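Local coordinates for Hen1 (Anabaena variabilis, PDB 3JWH), which probably transfers a methyl group from S-adenosylmethionine to the 2'-hydroxyl of the 3'-terminal nucleotide of RNA, at residues A[20-25]-A[45-50]; A[41-46]-A[107-112]; A[71-76]-A[84-89]. All coordinates share one frame; numbering follows the deposited sequence.

Interaction 1 of 3, residues A[20-25]-A[45-50]; sequences GVVAAL and KILLKD
Val22 and Leu25 on helix 13-27 meet Ile46 and Leu47 on helix 42-49, two neighbouring helices on one face of the central sheet of a Rossmann-like methyltransferase. The 20-25 and 45-49 axes stay 11.4 Å apart at closest, a gap that methyl groups bridge, and cross at -44°. Most of that work falls to CG2 of Val22, the branch anti to the carbonyl carbon. It sits 3.8 Å from CG2 of Ile46, the two side chains slanting across one another. The short CG2 branch of Ile46 does the touching, while its longer CG1-CD1 arm is directed away from Val22. The same Val22 CG2 lies 4.3 Å from CD2 of Leu47, and so fits against two successive residues of the second helix. One turn further along, CD1 of Leu25 is 4.1 Å from that Leu47 CD2, and these leucines approach at about a right angle. Leu47 bends over to get there: with CG beside its backbone N (chi1 -60°), its CD2 methyl is carried toward helix 13-27. No hydrogen bond joins the two segments. Nearby, a salt bridge from Asp50 to Lys26 ties the ends of the helices together, and Leu25 also rests on Ala105 and Ile137 of the sheet. It is the apolar helix-helix seam of the alpha/beta layering in class I methyltransferases.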
loop_
_atom_site.group_PDB
_atom_site.type_symbol
_atom_site.label_atom_id
_atom_site.label_comp_id
_atom_site.label_asym_id
_atom_site.label_seq_id
_atom_site.Cartn_x
_atom_site.Cartn_y
_atom_site.Cartn_z
ATOM N N GLY A 20 10.113 4.840 0.415
ATOM C CA GLY A 20 9.827 4.521 -0.970
ATOM C C GLY A 20 8.381 4.792 -1.338
ATOM O O GLY A 20 8.102 5.251 -2.437
ATOM N N VAL A 21 7.462 4.502 -0.421
ATOM C CA VAL A 21 6.035 4.717 -0.669
ATOM C C VAL A 21 5.709 6.210 -0.642
ATOM O O VAL A 21 5.040 6.722 -1.540
ATOM C CB VAL A 21 5.165 3.984 0.383
ATOM C CG1 VAL A 21 3.706 4.292 0.154
ATOM C CG2 VAL A 21 5.394 2.492 0.302
ATOM N N VAL A 22 6.197 6.912 0.378
ATOM C CA VAL A 22 5.940 8.341 0.480
ATOM C C VAL A 22 6.472 9.064 -0.743
ATOM O O VAL A 22 5.835 9.980 -1.265
ATOM C CB VAL A 22 6.600 8.938 1.733
ATOM C CG1 VAL A 22 6.403 10.438 1.767
ATOM C CG2 VAL A 22 6.010 8.302 2.969
ATOM N N ALA A 23 7.655 8.642 -1.189
ATOM C CA ALA A 23 8.292 9.234 -2.361
ATOM C C ALA A 23 7.426 9.027 -3.608
ATOM O O ALA A 23 7.244 9.941 -4.410
ATOM C CB ALA A 23 9.675 8.613 -2.567
ATOM N N ALA A 24 6.888 7.827 -3.777
ATOM C CA ALA A 24 6.046 7.576 -4.942
ATOM C C ALA A 24 4.756 8.407 -4.892
ATOM O O ALA A 24 4.315 8.932 -5.909
ATOM C CB ALA A 24 5.722 6.088 -5.050
ATOM N N LEU A 25 4.157 8.520 -3.709
ATOM C CA LEU A 25 2.936 9.303 -3.547
ATOM C C LEU A 25 3.165 10.742 -3.962
ATOM O O LEU A 25 2.374 11.326 -4.712
ATOM C CB LEU A 25 2.468 9.266 -2.091
ATOM C CG LEU A 25 1.857 7.936 -1.640
ATOM C CD1 LEU A 25 1.576 7.980 -0.172
ATOM C CD2 LEU A 25 0.566 7.669 -2.426
ATOM N N LYS A 45 1.121 6.937 10.390
ATOM C CA LYS A 45 1.806 7.877 11.285
ATOM C C LYS A 45 2.645 8.872 10.488
ATOM O O LYS A 45 2.611 10.078 10.740
ATOM C CB LYS A 45 2.699 7.117 12.269
ATOM C CG LYS A 45 3.416 8.010 13.270
ATOM C CD LYS A 45 3.973 7.216 14.441
ATOM C CE LYS A 45 4.292 8.134 15.616
ATOM N NZ LYS A 45 4.724 7.381 16.836
ATOM N N ILE A 46 3.387 8.358 9.509
ATOM C CA ILE A 46 4.227 9.189 8.658
ATOM C C ILE A 46 3.431 10.164 7.780
ATOM O O ILE A 46 3.847 11.296 7.583
ATOM C CB ILE A 46 5.150 8.287 7.773
ATOM C CG1 ILE A 46 6.238 7.663 8.654
ATOM C CG2 ILE A 46 5.804 9.102 6.654
ATOM C CD1 ILE A 46 6.939 6.482 8.024
ATOM N N LEU A 47 2.284 9.737 7.253
ATOM C CA LEU A 47 1.474 10.620 6.415
ATOM C C LEU A 47 0.785 11.737 7.214
ATOM O O LEU A 47 0.721 12.886 6.773
ATOM C CB LEU A 47 0.397 9.810 5.676
ATOM C CG LEU A 47 0.825 8.686 4.730
ATOM C CD1 LEU A 47 -0.407 8.154 3.996
ATOM C CD2 LEU A 47 1.862 9.203 3.730
ATOM N N LEU A 48 0.258 11.392 8.383
ATOM C CA LEU A 48 -0.448 12.348 9.229
ATOM C C LEU A 48 0.481 13.471 9.692
ATOM O O LEU A 48 0.081 14.637 9.772
ATOM C CB LEU A 48 -1.022 11.638 10.458
ATOM C CG LEU A 48 -2.478 11.892 10.889
ATOM C CD1 LEU A 48 -2.543 11.809 12.418
ATOM C CD2 LEU A 48 -2.991 13.241 10.406
ATOM N N LYS A 49 1.718 13.110 10.002
ATOM C CA LYS A 49 2.721 14.069 10.461
ATOM C C LYS A 49 3.137 15.012 9.349
ATOM O O LYS A 49 3.514 16.141 9.612
ATOM C CB LYS A 49 3.974 13.347 10.976
ATOM C CG LYS A 49 3.782 12.589 12.270
ATOM C CD LYS A 49 5.058 11.850 12.677
ATOM C CE LYS A 49 5.430 10.787 11.651
ATOM N NZ LYS A 49 6.631 9.996 12.041
ATOM N N ASP A 50 3.054 14.541 8.113
ATOM C CA ASP A 50 3.456 15.317 6.942
ATOM C C ASP A 50 2.300 16.105 6.336
ATOM O O ASP A 50 1.430 15.529 5.684
ATOM C CB ASP A 50 4.027 14.366 5.896
ATOM C CG ASP A 50 4.768 15.085 4.790
ATOM O OD1 ASP A 50 4.426 16.254 4.511
ATOM O OD2 ASP A 50 5.679 14.469 4.192
#

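Interaction 2 of 3, residues A[41-46]-A[107-112]; sequences GNLLKI and TVIEVI. With SAH (S-adenosyl-L-homocysteine), chain C.
Leu43 lays its CD2 methyl over the face of strand 105-109, meeting the Thr107 side chain tip to tip, with CD2 3.6 Å from Thr107 OG1 and 4.1 Å from Thr107 CB. That hydroxyl is not left facing a hydrocarbon alone, because OG1 is hydrogen-bonded to Asp35 on the adjacent strand. Thr107 chi1 of 54° places OG1 between its backbone N and carbonyl carbon, where it can touch the leucine as well as pair with the aspartate. Further along the strand, the same Leu43 methyl packs at 4.2 Å from CG1 of Ile109, so one branch spans two strand residues whose side chains emerge on the same face. Just past this packing is the cofactor site. The carbonyl O of Ile109 accepts a 2.9 Å hydrogen bond from the amino N of S-adenosyl-L-homocysteine, and on the helix side Asn42 CB lies 3.6 Å from the carboxylate OXT. Gly41 occupies the N-cap position, and the helix start beside that carboxylate may help to stabilise its charge. With further ligand hydrogen bonds from Gly37, Asp60 and Leu93, this is the S-adenosylmethionine pocket of Rossmann-fold methyltransferases, where a glycine-rich loop leads into the helix.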
loop_
_atom_site.group_PDB
_atom_site.type_symbol
_atom_site.label_atom_id
_atom_site.label_comp_id
_atom_site.label_asym_id
_atom_site.label_seq_id
_atom_site.Cartn_x
_atom_site.Cartn_y
_atom_site.Cartn_z
ATOM N N GLY A 41 -0.642 1.115 11.618
ATOM C CA GLY A 41 -0.535 2.510 11.230
ATOM C C GLY A 41 0.857 3.083 11.042
ATOM O O GLY A 41 1.054 4.287 11.189
ATOM N N ASN A 42 1.823 2.238 10.709
ATOM C CA ASN A 42 3.186 2.721 10.512
ATOM C C ASN A 42 3.209 3.781 9.425
ATOM O O ASN A 42 3.692 4.890 9.643
ATOM C CB ASN A 42 4.121 1.565 10.170
ATOM C CG ASN A 42 4.350 0.648 11.352
ATOM O OD1 ASN A 42 4.339 1.097 12.507
ATOM N ND2 ASN A 42 4.576 -0.641 11.081
ATOM N N LEU A 43 2.654 3.456 8.260
ATOM C CA LEU A 43 2.606 4.429 7.186
ATOM C C LEU A 43 1.638 5.569 7.536
ATOM O O LEU A 43 1.888 6.728 7.191
ATOM C CB LEU A 43 2.187 3.761 5.877
ATOM C CG LEU A 43 1.893 4.749 4.747
ATOM C CD1 LEU A 43 3.158 5.517 4.375
ATOM C CD2 LEU A 43 1.350 4.002 3.549
ATOM N N LEU A 44 0.534 5.251 8.221
ATOM C CA LEU A 44 -0.434 6.297 8.595
ATOM C C LEU A 44 0.225 7.358 9.501
ATOM O O LEU A 44 -0.080 8.542 9.391
ATOM C CB LEU A 44 -1.657 5.699 9.319
ATOM C CG LEU A 44 -2.570 4.668 8.631
ATOM C CD1 LEU A 44 -3.696 4.339 9.593
ATOM C CD2 LEU A 44 -3.139 5.184 7.303
ATOM N N LYS A 45 1.121 6.937 10.390
ATOM C CA LYS A 45 1.806 7.877 11.285
ATOM C C LYS A 45 2.645 8.872 10.488
ATOM O O LYS A 45 2.611 10.078 10.740
ATOM C CB LYS A 45 2.699 7.117 12.269
ATOM C CG LYS A 45 3.416 8.010 13.270
ATOM C CD LYS A 45 3.973 7.216 14.441
ATOM C CE LYS A 45 4.292 8.134 15.616
ATOM N NZ LYS A 45 4.724 7.381 16.836
ATOM N N ILE A 46 3.387 8.358 9.509
ATOM C CA ILE A 46 4.227 9.189 8.658
ATOM C C ILE A 46 3.431 10.164 7.780
ATOM O O ILE A 46 3.847 11.296 7.583
ATOM C CB ILE A 46 5.150 8.287 7.773
ATOM C CG1 ILE A 46 6.238 7.663 8.654
ATOM C CG2 ILE A 46 5.804 9.102 6.654
ATOM C CD1 ILE A 46 6.939 6.482 8.024
ATOM N N THR A 107 -2.779 2.657 -1.071
ATOM C CA THR A 107 -1.514 1.954 -0.856
ATOM C C THR A 107 -1.859 0.599 -0.276
ATOM O O THR A 107 -2.727 0.488 0.578
ATOM C CB THR A 107 -0.570 2.701 0.120
ATOM O OG1 THR A 107 -1.258 2.965 1.352
ATOM C CG2 THR A 107 -0.078 4.002 -0.498
ATOM N N VAL A 108 -1.187 -0.436 -0.749
ATOM C CA VAL A 108 -1.422 -1.797 -0.282
ATOM C C VAL A 108 0.002 -2.274 0.061
ATOM O O VAL A 108 0.708 -2.830 -0.787
ATOM C CB VAL A 108 -2.021 -2.665 -1.426
ATOM C CG1 VAL A 108 -2.573 -3.939 -0.869
ATOM C CG2 VAL A 108 -3.084 -1.876 -2.196
ATOM N N ILE A 109 0.408 -2.050 1.304
ATOM C CA ILE A 109 1.754 -2.368 1.765
ATOM C C ILE A 109 1.892 -3.672 2.519
ATOM O O ILE A 109 1.348 -3.831 3.615
ATOM C CB ILE A 109 2.279 -1.246 2.661
ATOM C CG1 ILE A 109 1.959 0.099 2.021
ATOM C CG2 ILE A 109 3.798 -1.375 2.848
ATOM C CD1 ILE A 109 2.528 0.283 0.613
ATOM N N GLU A 110 2.629 -4.604 1.927
ATOM C CA GLU A 110 2.841 -5.903 2.545
ATOM C C GLU A 110 1.491 -6.520 2.910
ATOM O O GLU A 110 1.281 -6.990 4.036
ATOM C CB GLU A 110 3.713 -5.750 3.796
ATOM C CG GLU A 110 5.005 -4.934 3.557
ATOM C CD GLU A 110 5.936 -5.542 2.492
ATOM O OE1 GLU A 110 6.465 -6.657 2.708
ATOM O OE2 GLU A 110 6.143 -4.904 1.441
ATOM N N VAL A 111 0.576 -6.516 1.945
ATOM C CA VAL A 111 -0.749 -7.068 2.157
ATOM C C VAL A 111 -1.061 -8.268 1.277
ATOM O O VAL A 111 -1.572 -9.264 1.773
ATOM C CB VAL A 111 -1.855 -5.993 1.931
ATOM C CG1 VAL A 111 -3.226 -6.640 1.891
ATOM C CG2 VAL A 111 -1.826 -4.977 3.049
ATOM N N ILE A 112 -0.749 -8.183 -0.018
ATOM C CA ILE A 112 -1.070 -9.270 -0.954
ATOM C C ILE A 112 -0.621 -10.682 -0.585
ATOM O O ILE A 112 -1.334 -11.651 -0.843
ATOM C CB ILE A 112 -0.565 -8.967 -2.403
ATOM C CG1 ILE A 112 0.947 -8.729 -2.413
ATOM C CG2 ILE A 112 -1.293 -7.762 -2.961
ATOM C CD1 ILE A 112 1.511 -8.520 -3.805
HETATM N N SAH C . 0.668 -2.417 6.024
HETATM C CA SAH C . 1.065 -2.589 7.430
HETATM C CB SAH C . 1.281 -4.075 7.719
HETATM C CG SAH C . 0.014 -4.869 7.401
HETATM S SD SAH C . 0.179 -6.676 7.648
HETATM C C SAH C . 2.374 -1.841 7.689
HETATM O O SAH C . 3.427 -2.505 7.580
HETATM O OXT SAH C . 2.291 -0.629 7.990
HETATM C "C5'" SAH C . -1.345 -7.177 6.769
HETATM C "C4'" SAH C . -2.537 -6.314 7.191
HETATM O "O4'" SAH C . -3.631 -6.570 6.292
HETATM C "C3'" SAH C . -3.006 -6.704 8.596
HETATM O "O3'" SAH C . -3.454 -5.542 9.299
HETATM C "C2'" SAH C . -4.184 -7.624 8.278
HETATM O "O2'" SAH C . -5.102 -7.608 9.375
HETATM C "C1'" SAH C . -4.779 -6.843 7.108
HETATM N N9 SAH C . -5.740 -7.653 6.329
HETATM C C8 SAH C . -5.546 -8.902 5.910
HETATM N N7 SAH C . -6.603 -9.306 5.210
HETATM C C5 SAH C . -7.480 -8.308 5.181
HETATM C C6 SAH C . -8.736 -8.140 4.622
HETATM N N6 SAH C . -9.309 -9.131 3.939
HETATM N N1 SAH C . -9.371 -6.977 4.787
HETATM C C2 SAH C . -8.816 -5.988 5.476
HETATM N N3 SAH C . -7.623 -6.114 6.024
HETATM C C4 SAH C . -6.930 -7.252 5.897
#

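Interaction 3 of 3, residues A[71-76]-A[84-89]; sequences ERLDRL and ERLQLI
Two different leucine shapes bring the methyls of Leu73 and Leu86 together. Leu73 keeps CG beside its backbone N and CD1 extended (chi1 -82°, chi2 172°), while Leu86 throws CG opposite its own N (chi1 176°) and presents both methyls to the helix. The side chains point at each other end on, with Leu73 CD1 3.6 Å from Leu86 CD2 and 4.0 Å from Leu86 CD1, so that single methyl faces the fork of its partner. Two residues along the strand, Leu88 leans in from the same side, its CD1 4.3 Å from Leu73 CD1. Leu73 is buried, and a type I beta turn runs from it to Leu76. No polar bond crosses between the segments; Leu73 alone on the helix side carries the contact. Around it, Arg85 hydrogen-bonds to Leu48 O at the end of helix 42-49, and Arg72 to Gln40 O before that helix begins. Leu76 lies against Lys45 and Lys49 of the same helix. Helix 63-73 lies beside helix 42-49 and over edge strand 86-90; strand 55-60, helix 63-73 and the neighbouring parallel strand 86-90 form a beta-alpha-beta crossover, with the short helix 80-83 in the connection.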
loop_
_atom_site.group_PDB
_atom_site.type_symbol
_atom_site.label_atom_id
_atom_site.label_comp_id
_atom_site.label_asym_id
_atom_site.label_seq_id
_atom_site.Cartn_x
_atom_site.Cartn_y
_atom_site.Cartn_z
ATOM N N GLU A 71 -3.761 4.327 18.888
ATOM C CA GLU A 71 -2.920 4.528 20.058
ATOM C C GLU A 71 -1.611 5.248 19.741
ATOM O O GLU A 71 -1.323 6.290 20.325
ATOM C CB GLU A 71 -2.636 3.179 20.712
ATOM C CG GLU A 71 -1.965 3.257 22.068
ATOM C CD GLU A 71 -2.000 1.917 22.784
ATOM O OE1 GLU A 71 -1.586 0.903 22.171
ATOM O OE2 GLU A 71 -2.439 1.874 23.955
ATOM N N ARG A 72 -0.815 4.713 18.824
ATOM C CA ARG A 72 0.439 5.382 18.510
ATOM C C ARG A 72 0.234 6.674 17.722
ATOM O O ARG A 72 1.019 7.622 17.856
ATOM C CB ARG A 72 1.407 4.434 17.794
ATOM C CG ARG A 72 0.807 3.488 16.794
ATOM C CD ARG A 72 1.801 2.367 16.486
ATOM N NE ARG A 72 3.014 2.850 15.824
ATOM C CZ ARG A 72 3.071 3.271 14.562
ATOM N NH1 ARG A 72 1.985 3.274 13.803
ATOM N NH2 ARG A 72 4.224 3.687 14.053
ATOM N N LEU A 73 -0.828 6.734 16.927
ATOM C CA LEU A 73 -1.094 7.943 16.166
ATOM C C LEU A 73 -1.352 9.062 17.151
ATOM O O LEU A 73 -1.137 10.231 16.843
ATOM C CB LEU A 73 -2.299 7.772 15.236
ATOM C CG LEU A 73 -2.036 7.064 13.894
ATOM C CD1 LEU A 73 -3.344 6.780 13.162
ATOM C CD2 LEU A 73 -1.140 7.921 13.034
ATOM N N ASP A 74 -1.797 8.702 18.350
ATOM C CA ASP A 74 -2.080 9.703 19.367
ATOM C C ASP A 74 -0.840 10.174 20.094
ATOM O O ASP A 74 -0.904 11.095 20.888
ATOM C CB ASP A 74 -3.102 9.179 20.375
ATOM C CG ASP A 74 -4.518 9.291 19.865
ATOM O OD1 ASP A 74 -4.832 10.327 19.262
ATOM O OD2 ASP A 74 -5.314 8.357 20.068
ATOM N N ARG A 75 0.291 9.531 19.835
ATOM C CA ARG A 75 1.535 9.937 20.463
ATOM C C ARG A 75 2.080 11.155 19.715
ATOM O O ARG A 75 3.089 11.743 20.109
ATOM C CB ARG A 75 2.538 8.781 20.438
ATOM C CG ARG A 75 2.088 7.572 21.268
ATOM C CD ARG A 75 2.982 6.363 21.031
ATOM N NE ARG A 75 2.524 5.176 21.752
ATOM C CZ ARG A 75 3.024 3.955 21.569
ATOM N NH1 ARG A 75 3.996 3.762 20.684
ATOM N NH2 ARG A 75 2.554 2.927 22.266
ATOM N N LEU A 76 1.391 11.541 18.646
ATOM C CA LEU A 76 1.793 12.693 17.849
ATOM C C LEU A 76 1.240 13.996 18.419
ATOM O O LEU A 76 0.195 14.018 19.070
ATOM C CB LEU A 76 1.297 12.556 16.409
ATOM C CG LEU A 76 1.754 11.349 15.593
ATOM C CD1 LEU A 76 1.070 11.380 14.246
ATOM C CD2 LEU A 76 3.250 11.365 15.422
ATOM N N GLU A 84 -8.011 16.409 11.795
ATOM C CA GLU A 84 -9.216 16.133 11.005
ATOM C C GLU A 84 -8.952 15.427 9.667
ATOM O O GLU A 84 -9.883 15.035 8.968
ATOM C CB GLU A 84 -9.977 17.431 10.728
ATOM C CG GLU A 84 -10.745 17.983 11.919
ATOM C CD GLU A 84 -11.765 16.993 12.478
ATOM O OE1 GLU A 84 -12.623 16.498 11.706
ATOM O OE2 GLU A 84 -11.713 16.713 13.697
ATOM N N ARG A 85 -7.683 15.273 9.313
ATOM C CA ARG A 85 -7.294 14.613 8.066
ATOM C C ARG A 85 -7.354 13.084 8.194
ATOM O O ARG A 85 -7.524 12.372 7.202
ATOM C CB ARG A 85 -5.877 15.054 7.679
ATOM C CG ARG A 85 -5.786 16.506 7.238
ATOM C CD ARG A 85 -4.420 17.142 7.511
ATOM N NE ARG A 85 -3.305 16.483 6.832
ATOM C CZ ARG A 85 -2.286 15.891 7.459
ATOM N NH1 ARG A 85 -2.244 15.870 8.782
ATOM N NH2 ARG A 85 -1.299 15.336 6.761
ATOM N N LEU A 86 -7.226 12.598 9.420
ATOM C CA LEU A 86 -7.225 11.168 9.717
ATOM C C LEU A 86 -8.590 10.499 9.864
ATOM O O LEU A 86 -9.533 11.083 10.366
ATOM C CB LEU A 86 -6.432 10.916 10.995
ATOM C CG LEU A 86 -6.452 9.457 11.452
ATOM C CD1 LEU A 86 -5.666 8.596 10.465
ATOM C CD2 LEU A 86 -5.876 9.354 12.851
ATOM N N GLN A 87 -8.663 9.244 9.451
ATOM C CA GLN A 87 -9.887 8.467 9.538
ATOM C C GLN A 87 -9.489 6.992 9.581
ATOM O O GLN A 87 -8.685 6.538 8.771
ATOM C CB GLN A 87 -10.765 8.748 8.313
ATOM C CG GLN A 87 -12.236 8.445 8.476
ATOM C CD GLN A 87 -12.986 8.511 7.150
ATOM O OE1 GLN A 87 -12.788 9.435 6.350
ATOM N NE2 GLN A 87 -13.858 7.540 6.917
ATOM N N LEU A 88 -10.044 6.262 10.542
ATOM C CA LEU A 88 -9.789 4.834 10.728
ATOM C C LEU A 88 -11.085 4.058 10.481
ATOM O O LEU A 88 -12.122 4.374 11.049
ATOM C CB LEU A 88 -9.291 4.582 12.149
ATOM C CG LEU A 88 -7.805 4.264 12.337
ATOM C CD1 LEU A 88 -6.942 5.131 11.459
ATOM C CD2 LEU A 88 -7.451 4.446 13.779
ATOM N N ILE A 89 -11.013 3.039 9.639
ATOM C CA ILE A 89 -12.189 2.255 9.292
ATOM C C ILE A 89 -11.967 0.744 9.395
ATOM O O ILE A 89 -10.982 0.217 8.866
ATOM C CB ILE A 89 -12.612 2.546 7.842
ATOM C CG1 ILE A 89 -13.058 3.996 7.696
ATOM C CG2 ILE A 89 -13.708 1.586 7.421
ATOM C CD1 ILE A 89 -13.213 4.418 6.247
#

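Overall arrangement
All three contacts belong to one methyltransferase domain, and they line one face of its seven-stranded sheet. Interactions 1 and 2 have centres about 10 Å apart and share Lys45 and Ile46 of helix 42-49, with Val21 of helix 13-27 packing on Leu43, Thr107 and Ile109 between them. Interaction 3 lies about 14 Å from the centre of each, at the edge strand. Along the chain interaction 1 closes before interaction 3 opens, its 45-50 end overlapping the start of interaction 2, within whose loop interaction 3 is nested. Helix 42-49 is the common element, meeting helix 13-27, strand 105-109 and Leu76. Interaction 2 alone touches the cofactor; the others join helices and strands farther from it.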